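PDB 6T2N: glycoside hydrolase family 16 protein from Akkermansia muciniphila, which probably cleaves internal beta-galactosidic linkages in mucin O-glycans, as an endo-acting O-glycanase that helps start mucin breakdown in the gut. Local coordinates for residues F197-R211 with V245-N257. Sequence-based numbering, arbitrary orientation.
Unlike the reference sequence in segment 197-211: Thr206 (reference Lys).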
# COMPACT_ATOMS: atom_id res chain seq x y z
N PHE A 197 7.55 1.57 -8.30
CA PHE A 197 6.70 2.64 -8.87
C PHE A 197 6.10 2.15 -10.19
O PHE A 197 6.77 1.37 -10.90
CB PHE A 197 7.54 3.89 -9.06
CG PHE A 197 8.11 4.37 -7.73
CD1 PHE A 197 7.44 5.24 -6.97
CD2 PHE A 197 9.45 4.06 -7.41
CE1 PHE A 197 8.09 5.82 -5.91
CE2 PHE A 197 10.10 4.65 -6.35
CZ PHE A 197 9.42 5.54 -5.61
N HIS A 198 4.84 2.48 -10.43
CA HIS A 198 4.07 1.94 -11.57
C HIS A 198 3.45 3.17 -12.15
O HIS A 198 3.02 4.03 -11.34
CB HIS A 198 2.93 0.96 -11.21
CG HIS A 198 3.32 -0.31 -10.53
ND1 HIS A 198 3.64 -1.45 -11.24
CD2 HIS A 198 3.46 -0.62 -9.23
CE1 HIS A 198 3.96 -2.41 -10.41
NE2 HIS A 198 3.87 -1.92 -9.16
N LEU A 199 3.43 3.21 -13.47
CA LEU A 199 3.15 4.42 -14.31
C LEU A 199 3.31 4.05 -15.77
O LEU A 199 3.99 3.03 -16.08
CB LEU A 199 4.08 5.59 -13.97
CG LEU A 199 5.52 5.57 -14.48
CD1 LEU A 199 5.99 7.00 -14.38
CD2 LEU A 199 6.47 4.70 -13.67
N SER A 200 2.66 4.80 -16.63
CA SER A 200 2.73 4.46 -18.06
C SER A 200 3.94 5.18 -18.64
O SER A 200 4.48 6.11 -18.03
CB SER A 200 1.47 4.77 -18.75
OG SER A 200 1.52 6.09 -19.24
N PRO A 201 4.48 4.68 -19.76
CA PRO A 201 5.74 5.18 -20.26
C PRO A 201 5.56 6.65 -20.69
O PRO A 201 6.37 7.43 -20.35
CB PRO A 201 6.13 4.20 -21.37
CG PRO A 201 4.86 3.43 -21.73
CD PRO A 201 3.92 3.57 -20.56
N ASP A 202 4.47 6.98 -21.36
CA ASP A 202 4.06 8.36 -21.73
C ASP A 202 2.68 8.57 -21.14
O ASP A 202 2.15 7.62 -20.54
CB ASP A 202 3.99 8.41 -23.25
CG ASP A 202 3.41 7.13 -23.82
OD1 ASP A 202 2.53 6.55 -23.17
OD2 ASP A 202 3.84 6.71 -24.90
N GLY A 203 1.99 9.67 -21.39
CA GLY A 203 0.59 9.71 -20.89
C GLY A 203 -0.41 8.79 -21.64
O GLY A 203 -1.56 8.84 -21.28
N VAL A 204 0.01 8.02 -22.66
CA VAL A 204 -0.87 7.54 -23.77
C VAL A 204 -1.10 6.03 -23.59
O VAL A 204 -2.23 5.65 -23.19
CB VAL A 204 -0.26 7.87 -25.15
CG1 VAL A 204 -0.68 6.88 -26.24
CG2 VAL A 204 -0.57 9.30 -25.61
N SER A 205 -0.08 5.20 -23.87
CA SER A 205 0.02 3.77 -23.48
C SER A 205 -0.41 3.58 -22.03
O SER A 205 0.04 4.36 -21.20
CB SER A 205 1.42 3.29 -23.62
OG SER A 205 1.59 2.01 -23.06
N THR A 206 -1.16 2.52 -21.74
CA THR A 206 -1.60 2.15 -20.36
C THR A 206 -0.82 0.91 -19.92
O THR A 206 -1.23 0.29 -18.95
CB THR A 206 -3.10 1.91 -20.38
OG1 THR A 206 -3.35 0.85 -21.32
CG2 THR A 206 -3.86 3.17 -20.72
N ARG A 207 0.22 0.54 -20.64
CA ARG A 207 1.21 -0.48 -20.20
C ARG A 207 1.95 0.10 -18.99
O ARG A 207 1.94 1.32 -18.83
CB ARG A 207 2.13 -0.93 -21.35
CG ARG A 207 3.52 -0.31 -21.37
CD ARG A 207 4.29 -0.59 -22.66
NE ARG A 207 5.52 0.20 -22.68
CZ ARG A 207 6.54 -0.00 -21.86
NH1 ARG A 207 6.51 -0.98 -20.97
NH2 ARG A 207 7.61 0.76 -21.93
N ASP A 208 2.43 -0.80 -18.13
CA ASP A 208 3.00 -0.54 -16.78
C ASP A 208 4.53 -0.46 -16.95
O ASP A 208 5.20 -1.53 -17.11
CB ASP A 208 2.49 -1.60 -15.80
CG ASP A 208 2.97 -1.42 -14.38
OD1 ASP A 208 3.37 -0.28 -14.02
OD2 ASP A 208 2.92 -2.43 -13.64
N ALA A 209 5.05 0.77 -17.06
CA ALA A 209 6.50 1.00 -17.20
C ALA A 209 6.99 1.17 -15.78
O ALA A 209 7.19 2.30 -15.35
CB ALA A 209 6.82 2.22 -18.05
N SER A 210 7.07 0.08 -15.05
CA SER A 210 7.36 0.13 -13.60
C SER A 210 8.87 0.26 -13.43
O SER A 210 9.62 -0.07 -14.36
CB SER A 210 6.78 -1.07 -12.91
OG SER A 210 7.61 -2.20 -13.15
N ARG A 211 9.28 0.82 -12.31
CA ARG A 211 10.68 0.90 -11.84
C ARG A 211 10.68 0.44 -10.39
O ARG A 211 9.79 0.92 -9.66
CB ARG A 211 11.14 2.35 -11.98
CG ARG A 211 10.47 3.11 -13.12
CD ARG A 211 11.26 4.36 -13.44
NE ARG A 211 10.54 5.23 -14.35
CZ ARG A 211 10.90 6.48 -14.65
NH1 ARG A 211 12.00 6.99 -14.13
NH2 ARG A 211 10.17 7.22 -15.48
N VAL A 245 15.68 1.57 -1.05
CA VAL A 245 15.25 0.53 -2.02
C VAL A 245 15.20 1.12 -3.44
O VAL A 245 15.86 0.59 -4.37
CB VAL A 245 13.90 -0.05 -1.60
CG1 VAL A 245 13.62 -1.33 -2.36
CG2 VAL A 245 13.87 -0.31 -0.11
N LYS A 246 14.48 2.22 -3.61
CA LYS A 246 14.28 2.80 -4.95
C LYS A 246 14.02 4.31 -4.84
O LYS A 246 13.27 4.75 -4.00
CB LYS A 246 13.19 1.99 -5.62
CG LYS A 246 13.01 2.27 -7.08
CD LYS A 246 14.13 1.73 -7.92
CE LYS A 246 14.16 2.40 -9.27
NZ LYS A 246 14.80 1.54 -10.28
N SER A 247 14.75 5.08 -5.62
CA SER A 247 14.50 6.51 -5.89
C SER A 247 13.94 6.60 -7.30
O SER A 247 14.31 5.76 -8.11
CB SER A 247 15.78 7.31 -5.80
OG SER A 247 16.31 7.55 -7.11
N ILE A 248 13.12 7.61 -7.56
CA ILE A 248 12.68 8.03 -8.91
C ILE A 248 12.92 9.54 -9.04
O ILE A 248 12.71 10.22 -8.03
CB ILE A 248 11.22 7.59 -9.04
CG1 ILE A 248 10.76 7.72 -10.49
CG2 ILE A 248 10.31 8.36 -8.10
CD1 ILE A 248 9.30 7.36 -10.65
N ASP A 249 13.46 10.06 -10.16
CA ASP A 249 13.52 11.53 -10.41
C ASP A 249 12.21 11.87 -11.13
O ASP A 249 11.93 11.25 -12.18
CB ASP A 249 14.84 11.93 -11.08
CG ASP A 249 14.91 13.34 -11.67
OD1 ASP A 249 13.88 14.10 -11.51
OD2 ASP A 249 15.98 13.67 -12.32
N LEU A 250 11.37 12.75 -10.57
CA LEU A 250 10.03 13.07 -11.15
C LEU A 250 10.17 13.93 -12.46
O LEU A 250 9.16 14.04 -13.24
CB LEU A 250 9.18 13.78 -10.08
CG LEU A 250 8.27 12.89 -9.22
CD1 LEU A 250 8.80 11.48 -9.10
CD2 LEU A 250 8.08 13.51 -7.84
N ASN A 251 11.35 14.50 -12.75
CA ASN A 251 11.61 15.23 -14.05
C ASN A 251 11.69 14.27 -15.29
O ASN A 251 11.44 14.60 -16.37
CB ASN A 251 12.86 16.22 -14.09
CG ASN A 251 12.50 17.35 -12.90
OD1 ASN A 251 13.04 17.39 -11.79
ND2 ASN A 251 11.65 18.26 -13.08
N THR A 252 11.68 12.90 -14.94
CA THR A 252 11.64 11.76 -15.91
C THR A 252 10.24 11.07 -15.97
O THR A 252 9.99 10.31 -16.95
CB THR A 252 12.70 10.71 -15.57
OG1 THR A 252 12.14 10.07 -14.42
CG2 THR A 252 14.08 11.28 -15.33
N THR A 253 9.34 11.34 -15.03
CA THR A 253 7.94 10.82 -15.10
C THR A 253 6.98 11.89 -15.63
O THR A 253 5.80 11.84 -15.25
CB THR A 253 7.47 10.29 -13.74
OG1 THR A 253 7.18 11.32 -12.79
CG2 THR A 253 8.52 9.39 -13.13
N ASN A 254 7.44 12.80 -16.51
CA ASN A 254 6.54 13.73 -17.23
C ASN A 254 5.79 12.86 -18.29
O ASN A 254 6.54 11.99 -19.08
CB ASN A 254 7.33 14.94 -17.82
CG ASN A 254 7.44 16.19 -16.88
OD1 ASN A 254 6.39 16.39 -16.17
ND2 ASN A 254 8.45 16.69 -16.51
N TYR A 255 4.50 13.14 -18.48
CA TYR A 255 3.72 12.44 -19.54
C TYR A 255 3.69 13.36 -20.75
O TYR A 255 3.65 14.55 -20.48
CB TYR A 255 2.27 12.12 -19.12
CG TYR A 255 2.05 10.94 -18.20
CD1 TYR A 255 2.88 9.83 -18.22
CD2 TYR A 255 0.97 10.93 -17.35
CE1 TYR A 255 2.65 8.75 -17.40
CE2 TYR A 255 0.74 9.87 -16.48
CZ TYR A 255 1.57 8.77 -16.53
OH TYR A 255 1.35 7.72 -15.72
N ALA A 256 3.56 12.79 -21.95
CA ALA A 256 3.62 13.43 -23.29
C ALA A 256 2.53 14.48 -23.45
O ALA A 256 1.44 14.30 -22.79
CB ALA A 256 3.49 12.40 -24.38
N ASN A 257 2.84 15.49 -24.31
CA ASN A 257 2.02 16.70 -24.68
C ASN A 257 1.96 17.66 -23.40
O ASN A 257 2.86 17.97 -22.57
CB ASN A 257 0.66 16.24 -25.20
CG ASN A 257 0.85 15.28 -26.35
OD1 ASN A 257 1.17 15.69 -27.47
ND2 ASN A 257 0.70 14.00 -26.05
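Thr252 OG1 is gripped twice: it accepts a hydrogen bond from Arg211 NH1 at 3.1 Å, the oxygen lying close to the guanidinium plane, and itself donates to Asp249 O. Arg211 reaches this turn because its chain runs extended from CG to NE; its NH2 adds a weak bond to Thr252 O at 3.4 Å. Ile248 CG1 and Thr253 CG2 lie over a face of the guanidinium, while Leu199 CD1 meets Thr253 CB at 3.7 Å, the two side chains crossing at about a right angle. Nearer the strands, Ile248 CG2 sits over the Phe197 ring, 4.0 Å from its centroid, in a CH-pi contact, and Lys246 CG meets the ring edge. Ile236 and Leu238 also touch this phenyl group. At the far end Tyr255, its CG beside the backbone N (chi1 -78°), turns a face of its ring to Gly203 CA, a CH-pi contact 3.7 Å from the ring centroid. Tyr255 OH takes a weak bond from Ser200 N at 3.3 Å and is also hydrogen-bonded to Val176 O; Trp172 meets the ring edge-to-face. The contact thus joins the hairpin of antiparallel strands 192-198 and 211-216, with its loop, to strand 243-249 and the 250-257 segment that follows it, bridging the two sheets of the beta-sandwich (jelly-roll) fold of family 16 glycoside hydrolases.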